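Local coordinates for Lmo0325 protein (PDB 4RYK) that is a putative transcriptional regulator of the Rgg type that probably binds DNA through an N-terminal helix-turn-helix domain, at residues Phe67-Tyr71 with Arg72-Ser76; Gly97-Ala100 with Leu101-Ile105; Gln112-Val115 with Arg116-Ile119; Glu260-Val263 with Glu264-Tyr267. One frame throughout, in Å; residues are numbered along the deposited sequence.

Contact 1: Phe67-Tyr71 with Arg72-Ser76; sequences FFFIY and RDFSS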
loop_
_atom_site.group_PDB
_atom_site.type_symbol
_atom_site.label_atom_id
_atom_site.label_comp_id
_atom_site.label_asym_id
_atom_site.label_seq_id
_atom_site.Cartn_x
_atom_site.Cartn_y
_atom_site.Cartn_z
ATOM N N PHE A 67 6.300 -10.275 6.944
ATOM C CA PHE A 67 6.312 -11.337 7.922
ATOM C C PHE A 67 4.949 -11.388 8.618
ATOM O O PHE A 67 4.385 -12.485 8.789
ATOM C CB PHE A 67 7.452 -11.162 8.944
ATOM C CG PHE A 67 7.381 -12.138 10.091
ATOM C CD1 PHE A 67 6.640 -11.842 11.227
ATOM C CD2 PHE A 67 8.035 -13.363 10.017
ATOM C CE1 PHE A 67 6.522 -12.745 12.266
ATOM C CE2 PHE A 67 7.911 -14.282 11.065
ATOM C CZ PHE A 67 7.171 -13.955 12.183
ATOM N N PHE A 68 4.420 -10.207 9.022
ATOM C CA PHE A 68 3.172 -10.227 9.735
ATOM C C PHE A 68 1.999 -10.604 8.872
ATOM O O PHE A 68 1.045 -11.214 9.353
ATOM C CB PHE A 68 2.872 -8.920 10.530
ATOM C CG PHE A 68 3.462 -8.957 11.880
ATOM C CD1 PHE A 68 2.781 -9.548 12.926
ATOM C CD2 PHE A 68 4.756 -8.536 12.084
ATOM C CE1 PHE A 68 3.347 -9.650 14.194
ATOM C CE2 PHE A 68 5.347 -8.664 13.336
ATOM C CZ PHE A 68 4.635 -9.221 14.387
ATOM N N PHE A 69 2.071 -10.253 7.603
ATOM C CA PHE A 69 1.066 -10.712 6.692
ATOM C C PHE A 69 1.022 -12.239 6.667
ATOM O O PHE A 69 -0.034 -12.802 6.718
ATOM C CB PHE A 69 1.308 -10.144 5.298
ATOM C CG PHE A 69 0.273 -10.581 4.289
ATOM C CD1 PHE A 69 -1.019 -10.057 4.332
ATOM C CD2 PHE A 69 0.572 -11.566 3.352
ATOM C CE1 PHE A 69 -1.976 -10.480 3.434
ATOM C CE2 PHE A 69 -0.388 -11.992 2.461
ATOM C CZ PHE A 69 -1.640 -11.438 2.491
ATOM N N ILE A 70 2.178 -12.889 6.533
ATOM C CA ILE A 70 2.296 -14.360 6.559
ATOM C C ILE A 70 1.833 -14.897 7.900
ATOM O O ILE A 70 1.026 -15.801 7.969
ATOM C CB ILE A 70 3.738 -14.806 6.311
ATOM C CG1 ILE A 70 4.187 -14.325 4.950
ATOM C CG2 ILE A 70 3.823 -16.362 6.362
ATOM C CD1 ILE A 70 5.684 -14.437 4.685
ATOM N N TYR A 71 2.278 -14.245 8.958
ATOM C CA TYR A 71 2.027 -14.668 10.336
ATOM C C TYR A 71 0.593 -14.664 10.713
ATOM O O TYR A 71 0.190 -15.514 11.448
ATOM C CB TYR A 71 2.754 -13.750 11.305
ATOM C CG TYR A 71 2.714 -14.232 12.712
ATOM C CD1 TYR A 71 3.347 -15.432 13.042
ATOM C CD2 TYR A 71 2.029 -13.531 13.718
ATOM C CE1 TYR A 71 3.335 -15.903 14.317
ATOM C CE2 TYR A 71 2.016 -13.995 15.030
ATOM C CZ TYR A 71 2.674 -15.191 15.303
ATOM O OH TYR A 71 2.732 -15.744 16.545
ATOM N N ARG A 72 -0.186 -13.705 10.209
ATOM C CA ARG A 72 -1.643 -13.727 10.424
ATOM C C ARG A 72 -2.347 -14.621 9.396
ATOM O O ARG A 72 -3.500 -14.380 9.056
ATOM C CB ARG A 72 -2.220 -12.339 10.348
ATOM C CG ARG A 72 -1.426 -11.374 11.181
ATOM C CD ARG A 72 -2.260 -10.302 11.807
ATOM N NE ARG A 72 -1.472 -9.478 12.729
ATOM C CZ ARG A 72 -0.999 -9.874 13.924
ATOM N NH1 ARG A 72 -1.174 -11.121 14.388
ATOM N NH2 ARG A 72 -0.300 -9.015 14.660
ATOM N N ASP A 73 -1.650 -15.627 8.891
ATOM C CA ASP A 73 -2.183 -16.537 7.899
ATOM C C ASP A 73 -2.772 -15.799 6.679
ATOM O O ASP A 73 -3.931 -15.970 6.288
ATOM C CB ASP A 73 -3.171 -17.492 8.563
ATOM C CG ASP A 73 -3.543 -18.623 7.666
ATOM O OD1 ASP A 73 -2.786 -18.844 6.694
ATOM O OD2 ASP A 73 -4.583 -19.281 7.916
ATOM N N PHE A 74 -1.939 -14.929 6.116
ATOM C CA PHE A 74 -2.163 -14.236 4.819
ATOM C C PHE A 74 -3.468 -13.480 4.722
ATOM O O PHE A 74 -4.123 -13.521 3.678
ATOM C CB PHE A 74 -2.039 -15.201 3.615
ATOM C CG PHE A 74 -0.731 -15.924 3.539
ATOM C CD1 PHE A 74 -0.554 -17.151 4.198
ATOM C CD2 PHE A 74 0.334 -15.413 2.774
ATOM C CE1 PHE A 74 0.659 -17.819 4.109
ATOM C CE2 PHE A 74 1.529 -16.097 2.659
ATOM C CZ PHE A 74 1.693 -17.305 3.329
ATOM N N SER A 75 -3.844 -12.766 5.775
ATOM C CA SER A 75 -5.114 -12.054 5.755
ATOM C C SER A 75 -4.907 -10.548 5.967
ATOM O O SER A 75 -4.872 -9.790 5.003
ATOM C CB SER A 75 -6.088 -12.647 6.778
ATOM O OG SER A 75 -5.910 -12.057 8.053
ATOM N N SER A 76 -4.776 -10.089 7.201
ATOM C CA SER A 76 -4.689 -8.647 7.397
ATOM C C SER A 76 -3.227 -8.163 7.458
ATOM O O SER A 76 -2.275 -8.951 7.664
ATOM C CB SER A 76 -5.535 -8.152 8.594
ATOM O OG SER A 76 -5.136 -8.737 9.816
#

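Contact 2: Gly97-Ala100 with Leu101-Ile105; sequences GMQA and LLDKI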
loop_
_atom_site.group_PDB
_atom_site.type_symbol
_atom_site.label_atom_id
_atom_site.label_comp_id
_atom_site.label_asym_id
_atom_site.label_seq_id
_atom_site.Cartn_x
_atom_site.Cartn_y
_atom_site.Cartn_z
ATOM N N GLY A 97 -24.409 -5.933 13.743
ATOM C CA GLY A 97 -22.954 -6.172 13.785
ATOM C C GLY A 97 -22.158 -5.093 14.557
ATOM O O GLY A 97 -21.216 -5.389 15.294
HETATM N N MSE A 98 -22.555 -3.839 14.413
HETATM C CA MSE A 98 -21.884 -2.777 15.155
HETATM C C MSE A 98 -22.086 -2.946 16.611
HETATM O O MSE A 98 -21.172 -2.681 17.406
HETATM C CB MSE A 98 -22.476 -1.428 14.855
HETATM C CG MSE A 98 -22.367 -1.197 13.380
HETATM SE SE MSE A 98 -22.270 0.728 13.175
HETATM C CE MSE A 98 -22.481 0.698 11.244
ATOM N N GLN A 99 -23.302 -3.336 17.011
ATOM C CA GLN A 99 -23.571 -3.507 18.436
ATOM C C GLN A 99 -22.684 -4.626 19.017
ATOM O O GLN A 99 -22.179 -4.513 20.136
ATOM C CB GLN A 99 -25.041 -3.822 18.672
ATOM C CG GLN A 99 -25.416 -4.091 20.117
ATOM C CD GLN A 99 -25.252 -2.856 20.975
ATOM O OE1 GLN A 99 -25.830 -1.801 20.704
ATOM N NE2 GLN A 99 -24.445 -2.981 22.013
ATOM N N ALA A 100 -22.480 -5.678 18.243
ATOM C CA ALA A 100 -21.570 -6.772 18.645
ATOM C C ALA A 100 -20.118 -6.298 18.720
ATOM O O ALA A 100 -19.378 -6.596 19.667
ATOM C CB ALA A 100 -21.695 -7.937 17.655
ATOM N N LEU A 101 -19.696 -5.534 17.726
ATOM C CA LEU A 101 -18.383 -4.931 17.827
ATOM C C LEU A 101 -18.282 -4.053 19.080
ATOM O O LEU A 101 -17.273 -4.075 19.784
ATOM C CB LEU A 101 -18.073 -4.142 16.584
ATOM C CG LEU A 101 -16.699 -3.498 16.573
ATOM C CD1 LEU A 101 -15.619 -4.556 16.641
ATOM C CD2 LEU A 101 -16.525 -2.674 15.330
ATOM N N LEU A 102 -19.333 -3.307 19.382
ATOM C CA LEU A 102 -19.337 -2.475 20.579
ATOM C C LEU A 102 -19.251 -3.294 21.854
ATOM O O LEU A 102 -18.460 -2.978 22.721
ATOM C CB LEU A 102 -20.567 -1.599 20.611
ATOM C CG LEU A 102 -20.792 -0.707 21.821
ATOM C CD1 LEU A 102 -19.578 0.176 22.079
ATOM C CD2 LEU A 102 -22.024 0.138 21.545
ATOM N N ASP A 103 -20.052 -4.347 21.962
ATOM C CA ASP A 103 -19.979 -5.277 23.108
ATOM C C ASP A 103 -18.582 -5.866 23.304
ATOM O O ASP A 103 -18.094 -5.951 24.429
ATOM C CB ASP A 103 -20.972 -6.437 22.948
ATOM C CG ASP A 103 -22.469 -5.983 22.983
ATOM O OD1 ASP A 103 -22.821 -4.841 23.348
ATOM O OD2 ASP A 103 -23.334 -6.796 22.638
ATOM N N LYS A 104 -17.942 -6.276 22.218
ATOM C CA LYS A 104 -16.606 -6.860 22.326
ATOM C C LYS A 104 -15.603 -5.879 22.912
ATOM O O LYS A 104 -15.009 -6.155 23.943
ATOM C CB LYS A 104 -16.117 -7.356 20.967
ATOM C CG LYS A 104 -14.637 -7.735 20.928
ATOM C CD LYS A 104 -14.305 -8.729 19.820
ATOM C CE LYS A 104 -14.521 -8.159 18.428
ATOM N NZ LYS A 104 -13.355 -7.352 17.966
ATOM N N ILE A 105 -15.433 -4.721 22.275
ATOM C CA ILE A 105 -14.440 -3.753 22.739
ATOM C C ILE A 105 -14.761 -3.226 24.133
ATOM O O ILE A 105 -13.884 -2.800 24.867
ATOM C CB ILE A 105 -14.218 -2.569 21.752
ATOM C CG1 ILE A 105 -15.378 -1.610 21.732
ATOM C CG2 ILE A 105 -13.985 -3.050 20.324
ATOM C CD1 ILE A 105 -15.205 -0.572 20.659
#

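Contact 3: Gln112-Val115 with Arg116-Ile119; sequences QSEV and RKAI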
loop_
_atom_site.group_PDB
_atom_site.type_symbol
_atom_site.label_atom_id
_atom_site.label_comp_id
_atom_site.label_asym_id
_atom_site.label_seq_id
_atom_site.Cartn_x
_atom_site.Cartn_y
_atom_site.Cartn_z
ATOM N N GLN A 112 -9.064 4.358 26.921
ATOM C CA GLN A 112 -8.968 5.144 25.672
ATOM C C GLN A 112 -9.794 4.566 24.501
ATOM O O GLN A 112 -9.866 5.176 23.422
ATOM C CB GLN A 112 -7.495 5.295 25.232
ATOM C CG GLN A 112 -6.728 3.989 24.943
ATOM C CD GLN A 112 -5.996 3.425 26.172
ATOM O OE1 GLN A 112 -6.570 3.339 27.264
ATOM N NE2 GLN A 112 -4.740 3.027 25.997
ATOM N N SER A 113 -10.419 3.405 24.705
ATOM C CA SER A 113 -11.343 2.898 23.727
ATOM C C SER A 113 -12.621 3.761 23.785
ATOM O O SER A 113 -13.537 3.562 22.972
ATOM C CB SER A 113 -11.589 1.409 23.967
ATOM O OG SER A 113 -11.980 1.144 25.303
ATOM N N GLU A 114 -12.658 4.758 24.702
ATOM C CA GLU A 114 -13.803 5.680 24.825
ATOM C C GLU A 114 -14.174 6.338 23.506
ATOM O O GLU A 114 -15.364 6.421 23.141
ATOM C CB GLU A 114 -13.569 6.787 25.861
ATOM C CG GLU A 114 -13.822 6.435 27.321
ATOM C CD GLU A 114 -15.185 5.812 27.588
ATOM O OE1 GLU A 114 -15.199 4.635 28.031
ATOM O OE2 GLU A 114 -16.230 6.486 27.362
ATOM N N VAL A 115 -13.184 6.794 22.762
ATOM C CA VAL A 115 -13.485 7.492 21.503
ATOM C C VAL A 115 -14.007 6.524 20.485
ATOM O O VAL A 115 -14.961 6.812 19.806
ATOM C CB VAL A 115 -12.279 8.202 20.927
ATOM C CG1 VAL A 115 -12.650 8.983 19.688
ATOM C CG2 VAL A 115 -11.818 9.161 21.940
ATOM N N ARG A 116 -13.402 5.353 20.392
ATOM C CA ARG A 116 -13.894 4.360 19.431
ATOM C C ARG A 116 -15.280 3.931 19.784
ATOM O O ARG A 116 -16.142 3.793 18.900
ATOM C CB ARG A 116 -12.948 3.177 19.354
ATOM C CG ARG A 116 -11.675 3.541 18.612
ATOM C CD ARG A 116 -10.737 2.355 18.515
ATOM N NE ARG A 116 -9.525 2.584 17.710
ATOM C CZ ARG A 116 -8.711 1.591 17.365
ATOM N NH1 ARG A 116 -8.985 0.348 17.754
ATOM N NH2 ARG A 116 -7.613 1.821 16.662
ATOM N N LYS A 117 -15.528 3.735 21.065
ATOM C CA LYS A 117 -16.900 3.396 21.510
ATOM C C LYS A 117 -17.884 4.490 21.206
ATOM O O LYS A 117 -19.000 4.214 20.781
ATOM C CB LYS A 117 -16.937 3.083 22.984
ATOM C CG LYS A 117 -16.217 1.786 23.278
ATOM C CD LYS A 117 -16.447 1.301 24.696
ATOM C CE LYS A 117 -15.645 2.068 25.714
ATOM N NZ LYS A 117 -15.137 1.104 26.740
ATOM N N ALA A 118 -17.462 5.739 21.381
ATOM C CA ALA A 118 -18.367 6.857 21.084
ATOM C C ALA A 118 -18.712 6.862 19.602
ATOM O O ALA A 118 -19.841 7.113 19.195
ATOM C CB ALA A 118 -17.750 8.183 21.530
ATOM N N ILE A 119 -17.740 6.539 18.764
ATOM C CA ILE A 119 -17.999 6.526 17.321
ATOM C C ILE A 119 -19.052 5.483 16.970
ATOM O O ILE A 119 -20.025 5.741 16.246
ATOM C CB ILE A 119 -16.681 6.340 16.529
ATOM C CG1 ILE A 119 -15.951 7.695 16.474
ATOM C CG2 ILE A 119 -16.935 5.874 15.107
ATOM C CD1 ILE A 119 -14.504 7.545 16.145
#

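Contact 4: Glu260-Val263 with Glu264-Tyr267; sequences EGEV and EKGY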
loop_
_atom_site.group_PDB
_atom_site.type_symbol
_atom_site.label_atom_id
_atom_site.label_comp_id
_atom_site.label_asym_id
_atom_site.label_seq_id
_atom_site.Cartn_x
_atom_site.Cartn_y
_atom_site.Cartn_z
ATOM N N GLU A 260 -17.905 27.463 -11.327
ATOM C CA GLU A 260 -17.210 28.703 -11.609
ATOM C C GLU A 260 -17.618 29.247 -12.970
ATOM O O GLU A 260 -16.847 29.972 -13.580
ATOM C CB GLU A 260 -15.701 28.489 -11.553
ATOM C CG GLU A 260 -15.184 28.282 -10.140
ATOM C CD GLU A 260 -13.739 27.804 -10.093
ATOM O OE1 GLU A 260 -13.221 27.263 -11.105
ATOM O OE2 GLU A 260 -13.116 27.958 -9.023
ATOM N N GLY A 261 -18.797 28.859 -13.461
ATOM C CA GLY A 261 -19.229 29.211 -14.817
ATOM C C GLY A 261 -18.529 28.580 -16.019
ATOM O O GLY A 261 -18.813 28.945 -17.154
ATOM N N GLU A 262 -17.638 27.625 -15.821
ATOM C CA GLU A 262 -16.932 27.000 -16.923
ATOM C C GLU A 262 -17.660 25.691 -17.228
ATOM O O GLU A 262 -17.084 24.575 -17.113
ATOM C CB GLU A 262 -15.520 26.701 -16.462
ATOM C CG GLU A 262 -14.575 27.872 -16.509
ATOM C CD GLU A 262 -13.768 27.798 -17.776
ATOM O OE1 GLU A 262 -14.350 28.084 -18.847
ATOM O OE2 GLU A 262 -12.577 27.400 -17.698
ATOM N N VAL A 263 -18.929 25.818 -17.588
ATOM C CA VAL A 263 -19.879 24.722 -17.495
ATOM C C VAL A 263 -19.643 23.588 -18.437
ATOM O O VAL A 263 -19.727 22.426 -18.041
ATOM C CB VAL A 263 -21.307 25.146 -17.793
ATOM C CG1 VAL A 263 -22.202 23.908 -17.887
ATOM C CG2 VAL A 263 -21.796 26.095 -16.727
ATOM N N GLU A 264 -19.403 23.884 -19.696
ATOM C CA GLU A 264 -19.290 22.775 -20.630
ATOM C C GLU A 264 -17.976 22.033 -20.452
ATOM O O GLU A 264 -17.911 20.825 -20.666
ATOM C CB GLU A 264 -19.491 23.233 -22.078
ATOM C CG GLU A 264 -20.886 23.819 -22.330
ATOM C CD GLU A 264 -22.031 22.811 -22.192
ATOM O OE1 GLU A 264 -21.792 21.611 -22.475
ATOM O OE2 GLU A 264 -23.174 23.221 -21.829
ATOM N N LYS A 265 -16.935 22.776 -20.079
ATOM C CA LYS A 265 -15.610 22.228 -19.804
ATOM C C LYS A 265 -15.693 21.357 -18.544
ATOM O O LYS A 265 -15.156 20.268 -18.500
ATOM C CB LYS A 265 -14.655 23.399 -19.578
ATOM C CG LYS A 265 -13.196 23.070 -19.376
ATOM C CD LYS A 265 -12.478 24.298 -18.836
ATOM C CE LYS A 265 -10.968 24.148 -18.936
ATOM N NZ LYS A 265 -10.275 25.278 -18.261
ATOM N N GLY A 266 -16.383 21.868 -17.526
ATOM C CA GLY A 266 -16.593 21.138 -16.272
ATOM C C GLY A 266 -17.406 19.874 -16.479
ATOM O O GLY A 266 -17.036 18.783 -16.037
ATOM N N TYR A 267 -18.504 20.003 -17.192
ATOM C CA TYR A 267 -19.345 18.868 -17.468
ATOM C C TYR A 267 -18.627 17.775 -18.253
ATOM O O TYR A 267 -18.752 16.617 -17.902
ATOM C CB TYR A 267 -20.546 19.316 -18.249
ATOM C CG TYR A 267 -21.521 18.233 -18.547
ATOM C CD1 TYR A 267 -22.262 17.643 -17.534
ATOM C CD2 TYR A 267 -21.746 17.827 -19.854
ATOM C CE1 TYR A 267 -23.185 16.648 -17.819
ATOM C CE2 TYR A 267 -22.670 16.841 -20.151
ATOM C CZ TYR A 267 -23.379 16.262 -19.135
ATOM O OH TYR A 267 -24.271 15.286 -19.438
#

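Contact 1: Phe67-Tyr71 with Arg72-Ser76
Phe-69 and Phe-74 carry the apolar part of this turn, where helix 64-71 stops and the chain folds back past its end. Phe-74 CA sits over one face of the Phe-69 ring, 3.8 Å from the centroid, in a CH-pi contact, while Phe-74 CD2 comes within 3.5 Å of Phe-69 CE2. The ring planes stand at 86°, with the centroids 5.7 Å apart. With CG anti to the backbone N (chi1 -179°), the Phe-69 ring stands out from the flank of the helix, and the returning chain at Phe-74 passes over its face. A second CH-pi contact puts Ile-70 CA above the centre of the Phe-74 ring, and Ile-70 CG2 touches Phe-74 CZ at 3.8 Å.

The Arg-72 guanidinium turns one face to Phe-68 CD1, which lies 3.6 Å from Arg-72 NH2, with the two planes 48° apart. The stronger partner of NH2 is Glu-54 of the second subunit, in a salt bridge.

In the backbone, Arg-72 N to Phe-68 O (2.9 Å) is a regular helical bond. Phe-74 N to Phe-69 O (i+5) and Asp-73 N to Ile-70 O (i+3), both weak, follow the bonding pattern of a Schellman motif, with Asp-73 and Phe-74 at positive phi.

Phe-69 also stacks on Tyr-196 of the second subunit, and Lys-192 of that subunit is a cation-pi partner of Phe-74. Aromatic and cationic groups of this helix end thus lie at the interface with the second subunit.

Contact 2: Gly97-Ala100 with Leu101-Ile105
Gln-99 and Asp-103, one turn apart on helix 95-108, make the side-chain bond of the solvent side. Gln-99 NE2 donates to Asp-103 OD1 at 2.8 Å. The acceptor lies in the amide plane, whereas the amide nitrogen approaches from above the carboxylate, 38° out of its plane. A bend at chi2 of Gln-99 (66°) curls the amide along the helix toward the acid. Both residues touch a neighbouring molecule in the crystal, so this pose may owe something to the lattice.

The helix lies in the all-helical C-terminal region of the Rgg family, which is related to TPR proteins, and here it packs against the helices before and after it in the chain. Ordinary helical bonds run through the whole turn, from Leu-101 N to Gly-97 O (2.9 Å) on to Lys-104 N with Ala-100 O (2.9 Å). What sets the buried flank apart is its packing. Met-98, a selenomethionine, reaches Phe-86 and Leu-89 of helix 82-91 and Ile-127 of helix 113-132. Leu-101 joins it against Leu-89, and Leu-102 touches His-121 of helix 113-132. Ala-100, by contrast, is exposed, and the lysine chain of Lys-104 bends at chi3 and chi4 and curls back until Lys-104 NZ is 3.8 Å from Leu-101 CD1.

Contact 3: Gln112-Val115 with Arg116-Ile119
Ser-113 O takes the N-H of Lys-117 at 2.8 Å, a nearly straight bond (167°) near the start of helix 113-132. The lysine chain then lies down over the same carbonyl: Lys-117 CG is 3.2 Å from Ser-113 O. Bends at chi3 and chi4 turn the chain back toward the start of the helix, bringing Lys-117 NZ between two polar side chains. Neither holds it firmly. Lys-117 NZ to Ser-113 OG is a weak hydrogen bond at 3.5 Å, and Glu-114 OE1 makes a long salt bridge with Lys-117 NZ at 3.8 Å, reached through a bend at chi2 of the glutamate. The two oxygens should still offset the charge of a largely buried lysine. Ser-113 OG has its stronger partner in Thr-110 O, three residues earlier.

This helix sits among several others in the Rgg-type, TPR-related helical region, and its residues fan out to different neighbours. Val-115 faces Tyr-152 of helix 143-153 and Ile-166 of helix 161-170. One turn on, Ile-119 also meets Ile-166, and its CD1 lies 4.2 Å from Val-115 CG1. Ala-118 N bonds to Glu-114 O at 2.8 Å; the Ala-118 side chain touches Tyr-145 and Ile-148 of helix 143-153. Arg-116 extends straight from CG to NE, and its guanidinium forms salt bridges with Asp-80 through NH1 and with Glu-162 through NE.

Contact 4: Glu260-Val263 with Glu264-Tyr267
Glu-262 and Lys-265 form a salt bridge across the tight link between two helices: a Schellman motif closes helix 243-259, and Glu-262 then stands at the N-cap position of helix 263-279, its carboxylate turned to the lysine. Lys-265 NZ meets Glu-262 OE2 at 3.2 Å, nearly along the C-O axis of that oxygen. The two side chains run side by side, and Lys-265 CD also lies 3.3 Å from Glu-262 OE2. The lysine is fully extended beyond CG, whereas the glutamate bends at chi2 (-98°) to bring its carboxylate alongside.

One step out, the lysine makes a cation-pi contact with Trp-257, and Glu-262 touches the same tryptophan, so the aromatic end of the preceding helix backs the ion pair. The turn that presents Glu-262 is set by the backbone. Gly-261, at positive phi, is the C-prime residue of the Schellman motif, with Glu-262 N bonded to Trp-257 O and Gly-261 N to Met-258 O. Glu-262 is the centre of an inverse gamma turn, closed by a weak bond from Val-263 N to Gly-261 O. The new helix is then under way: Gly-266 N bonds to Glu-262 O at 2.8 Å, Tyr-267 N to Val-263 O also at 2.8 Å, and Tyr-267 CB rests 3.2 Å from that same Val-263 O.

How the contacts relate
All four contacts are local, yet their settings differ. Contact 3 is the buried one, contacts 1 and 2 are partly buried, and contact 4 lies at the surface. Contacts 2 and 3 sit on successive helices and touch: Ile-105 CD1 packs on Lys-117 CG at 3.7 Å, so the aliphatic part of the lysine packs against Leu-102 and Ile-105 of contact 2. Contacts 1 and 3 both reach the second subunit, contact 1 through aromatic and charged groups. Contacts 1 and 4 both contain helix ends but lie on opposite sides of the chain's centre, about 48 Å apart between centres; aromatic packing dominates the first, an ion pair the second.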